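Local coordinates for protein transcription initiation factor IIB,Transcription initiation factor IIB (Methanocaldococcus jannaschii, PDB 5O9J) that is a HINT-fold mini-intein of an archaeal transcription factor IIB that probably excises itself from its precursor by protein splicing, at residues A[91-94]-A[95-98]; A[28-31]-A[32-36]. All coordinates share one frame; numbering follows the deposited sequence.

Contact 1 and contact 2 sit in different parts of one HINT domain, their centres about 25 Å apart and their nearest atoms about 13 Å apart, so neither touches the other. Contact 1 (91-94 with 95-98) is a buried turn whose centre lies about 9 Å from that of the chain, beside both chain ends, where the splicing centre is expected in this family. Contact 2 (28-31 with 32-36), centred about 20 Å from the middle of the chain, is the closing turn of helix 24-33, packed against strands 44-48, 70-75 and 160-165 of one antiparallel sheet. A glycerol, probably from the crystallisation liquor, meets Asp29 there.

Contact 1 (A[91-94]-A[95-98]); sequences RVTR and SHSV
Thr93 and His96 meet round a type I beta turn, held by three weak hydrogen bonds that run from His96 to Thr93. Two end on the carbonyl oxygen of Thr93: His96 N reaches Thr93 O at 3.3 Å, and His96 ND1 reaches the same Thr93 O at 3.4 Å. The third runs from ND1 of His96 to OG1 of Thr93, 3.0 Å apart but bent to 120° at the hydrogen, with the hydroxyl lying at the ring edge near its plane. Thr93 carries OG1 between its backbone N and carbonyl carbon (chi1 62°), which lets one residue offer hydroxyl and carbonyl to a single N-H. Thr-x-x-His is the block B signature of inteins, whose histidine is thought to assist the first acyl shift; consistent with this, His96 NE2 makes a weak hydrogen bond to Tyr3 O near the chain start, and its side chain touches Asn183 near the end. A phenylalanine in place of His96 would probably leave Thr93 OG1 without its ring donor and the Tyr3 carbonyl without this partner. In van der Waals contact, CB of the beta-branched Val92 lies 4.0 Å obliquely from His96 ND1, while its apolar side chain also packs on Leu181. As for charges, the long arm of Arg94 suits the turn's outer side, where it forms salt bridges with Glu78 and Asp112.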
# COMPACT_ATOMS: atom_id res chain seq x y z
N ARG A 91 2.64 -1.24 -8.38
CA ARG A 91 1.86 -0.16 -8.99
C ARG A 91 1.33 0.79 -7.93
O ARG A 91 0.56 0.38 -7.06
CB ARG A 91 0.68 -0.73 -9.78
CG ARG A 91 1.05 -1.66 -10.91
CD ARG A 91 -0.22 -2.15 -11.59
NE ARG A 91 0.04 -2.68 -12.93
CZ ARG A 91 -0.82 -2.63 -13.93
NH1 ARG A 91 -0.49 -3.13 -15.11
NH2 ARG A 91 -2.02 -2.08 -13.76
N VAL A 92 1.73 2.05 -8.00
CA VAL A 92 1.29 3.03 -7.00
C VAL A 92 0.94 4.37 -7.63
O VAL A 92 1.36 4.69 -8.73
CB VAL A 92 2.37 3.26 -5.91
CG1 VAL A 92 2.62 2.00 -5.12
CG2 VAL A 92 3.67 3.75 -6.53
N THR A 93 0.16 5.15 -6.90
CA THR A 93 -0.18 6.49 -7.34
C THR A 93 0.99 7.43 -7.12
O THR A 93 1.96 7.11 -6.43
CB THR A 93 -1.41 7.04 -6.61
OG1 THR A 93 -1.13 7.12 -5.21
CG2 THR A 93 -2.61 6.13 -6.84
N ARG A 94 0.88 8.60 -7.72
CA ARG A 94 1.95 9.58 -7.80
C ARG A 94 2.40 10.07 -6.44
O ARG A 94 3.58 10.38 -6.24
CB ARG A 94 1.50 10.75 -8.68
CG ARG A 94 1.65 12.12 -8.06
CD ARG A 94 1.35 13.22 -9.07
NE ARG A 94 2.14 13.06 -10.29
CZ ARG A 94 1.64 12.61 -11.44
NH1 ARG A 94 0.36 12.26 -11.51
NH2 ARG A 94 2.42 12.50 -12.50
N SER A 95 1.47 10.14 -5.50
CA SER A 95 1.75 10.75 -4.21
C SER A 95 2.46 9.81 -3.24
O SER A 95 2.43 10.05 -2.04
CB SER A 95 0.45 11.23 -3.57
OG SER A 95 -0.40 10.13 -3.31
N HIS A 96 3.07 8.74 -3.73
CA HIS A 96 3.81 7.85 -2.84
C HIS A 96 5.30 8.08 -2.96
O HIS A 96 5.80 8.47 -4.02
CB HIS A 96 3.50 6.38 -3.13
CG HIS A 96 2.16 5.95 -2.63
ND1 HIS A 96 1.01 6.08 -3.38
CD2 HIS A 96 1.78 5.40 -1.45
CE1 HIS A 96 -0.02 5.62 -2.68
NE2 HIS A 96 0.43 5.21 -1.51
N SER A 97 6.02 7.83 -1.87
CA SER A 97 7.46 7.98 -1.90
C SER A 97 8.12 6.67 -1.48
O SER A 97 7.53 5.86 -0.77
CB SER A 97 7.89 9.12 -0.99
OG SER A 97 7.68 8.77 0.37
N VAL A 98 9.36 6.47 -1.93
CA VAL A 98 10.08 5.24 -1.64
C VAL A 98 11.54 5.54 -1.31
O VAL A 98 12.14 6.46 -1.86
CB VAL A 98 10.02 4.26 -2.83
CG1 VAL A 98 8.62 3.71 -2.99
CG2 VAL A 98 10.47 4.95 -4.10

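Contact 2 (A[28-31]-A[32-36]); sequences IDKI and IENSE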
# COMPACT_ATOMS: atom_id res chain seq x y z
N ILE A 28 -13.27 -3.99 -0.77
CA ILE A 28 -13.76 -2.64 -0.49
C ILE A 28 -14.99 -2.30 -1.34
O ILE A 28 -15.92 -1.64 -0.87
CB ILE A 28 -12.64 -1.60 -0.71
CG1 ILE A 28 -11.62 -1.71 0.43
CG2 ILE A 28 -13.20 -0.19 -0.79
CD1 ILE A 28 -10.45 -0.74 0.32
N ASP A 29 -14.99 -2.76 -2.59
CA ASP A 29 -16.17 -2.61 -3.43
C ASP A 29 -17.37 -3.30 -2.79
O ASP A 29 -18.46 -2.72 -2.74
CB ASP A 29 -15.93 -3.18 -4.83
CG ASP A 29 -15.21 -2.20 -5.74
OD1 ASP A 29 -15.09 -1.01 -5.38
OD2 ASP A 29 -14.77 -2.62 -6.83
N LYS A 30 -17.17 -4.51 -2.31
CA LYS A 30 -18.26 -5.29 -1.71
C LYS A 30 -18.79 -4.62 -0.44
O LYS A 30 -20.00 -4.58 -0.22
CB LYS A 30 -17.79 -6.71 -1.40
CG LYS A 30 -18.75 -7.51 -0.53
CD LYS A 30 -18.01 -8.44 0.42
CE LYS A 30 -18.98 -9.29 1.22
NZ LYS A 30 -18.41 -9.64 2.55
N ILE A 31 -17.88 -4.10 0.37
CA ILE A 31 -18.23 -3.36 1.58
C ILE A 31 -19.06 -2.10 1.31
O ILE A 31 -20.08 -1.84 1.97
CB ILE A 31 -16.96 -2.93 2.33
CG1 ILE A 31 -16.25 -4.14 2.95
CG2 ILE A 31 -17.28 -1.94 3.42
CD1 ILE A 31 -15.00 -3.73 3.68
N ILE A 32 -18.59 -1.31 0.36
CA ILE A 32 -19.25 -0.05 0.05
C ILE A 32 -20.63 -0.33 -0.56
O ILE A 32 -21.63 0.24 -0.13
CB ILE A 32 -18.41 0.79 -0.90
CG1 ILE A 32 -17.19 1.34 -0.15
CG2 ILE A 32 -19.23 1.95 -1.47
CD1 ILE A 32 -16.22 2.10 -1.04
N GLU A 33 -20.68 -1.23 -1.53
CA GLU A 33 -21.92 -1.54 -2.21
C GLU A 33 -22.98 -2.15 -1.28
O GLU A 33 -24.17 -2.16 -1.61
CB GLU A 33 -21.64 -2.45 -3.41
CG GLU A 33 -20.87 -1.71 -4.53
CD GLU A 33 -20.05 -2.63 -5.44
OE1 GLU A 33 -20.19 -3.88 -5.33
OE2 GLU A 33 -19.29 -2.10 -6.28
N ASN A 34 -22.55 -2.62 -0.11
CA ASN A 34 -23.45 -3.20 0.89
C ASN A 34 -23.69 -2.29 2.10
O ASN A 34 -24.40 -2.65 3.03
CB ASN A 34 -22.91 -4.54 1.40
CG ASN A 34 -22.98 -5.63 0.36
OD1 ASN A 34 -23.82 -5.60 -0.54
ND2 ASN A 34 -22.09 -6.61 0.47
N SER A 35 -23.07 -1.12 2.09
CA SER A 35 -23.14 -0.24 3.24
C SER A 35 -24.30 0.76 3.15
O SER A 35 -24.80 1.07 2.06
CB SER A 35 -21.83 0.52 3.41
OG SER A 35 -21.97 1.59 4.33
N GLU A 36 -24.72 1.25 4.31
CA GLU A 36 -25.64 2.36 4.38
C GLU A 36 -24.95 3.47 5.16
O GLU A 36 -25.57 4.42 5.63
CB GLU A 36 -26.96 1.92 5.02
CG GLU A 36 -27.71 0.92 4.15
CD GLU A 36 -28.95 0.35 4.80
OE1 GLU A 36 -29.07 0.45 6.04
OE2 GLU A 36 -29.80 -0.20 4.07
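Ile28 and Ile32, one helical turn apart, meet at an oblique angle, CG2 of Ile28 touching CD1 of Ile32 at 3.8 Å. In Ile32, CG1 stands anti to the carbonyl carbon (chi1 -71°), which runs the chain back over the preceding turn. Branched, wholly apolar residues suit this buried side, where Ile28 meets Tyr162, Leu164 and Val71, and Ile32 meets Ala47 and the side chain of Arg73. Beneath them the helix is regular: Ile32 N bonds to Ile28 O at 3.0 Å, and Glu33 N to Asp29 O at 2.9 Å.

Asp29 and Glu33 instead lie side by side and point the same way, their carboxylate planes 19° apart. OE2 of Glu33 passes 3.8 Å from CB of Asp29 and stays 4.4 Å from Asp29 OD1.

Lys30 and Asn34 cross, with ND2 of Asn34 packed against CG of Lys30 at 3.6 Å, while the lysine amine goes on to a salt bridge with Glu15. Near here the regular i to i+4 bonding of helix 24-33 gives out. Asn34 N divides itself between weak bonds to Lys30 O and Ile31 O, and Ser35 N turns back to Ile32 O at 3.0 Å. Asparagine suits the end of a helix; the short hydroxyl side chain of Ser35 accepts the backbone N-H of Asn37.

Two carboxylates this close would be expected to repel, and the nearby carboxyl end of the helix would probably add to the cost, yet Arg73 of strand 70-75 probably offsets much of this, by a salt bridge to Asp29 OD1 and a long, weak ion pair to Glu33 OE2, thereby tying the helix electrostatically to the sheet its isoleucines pack on.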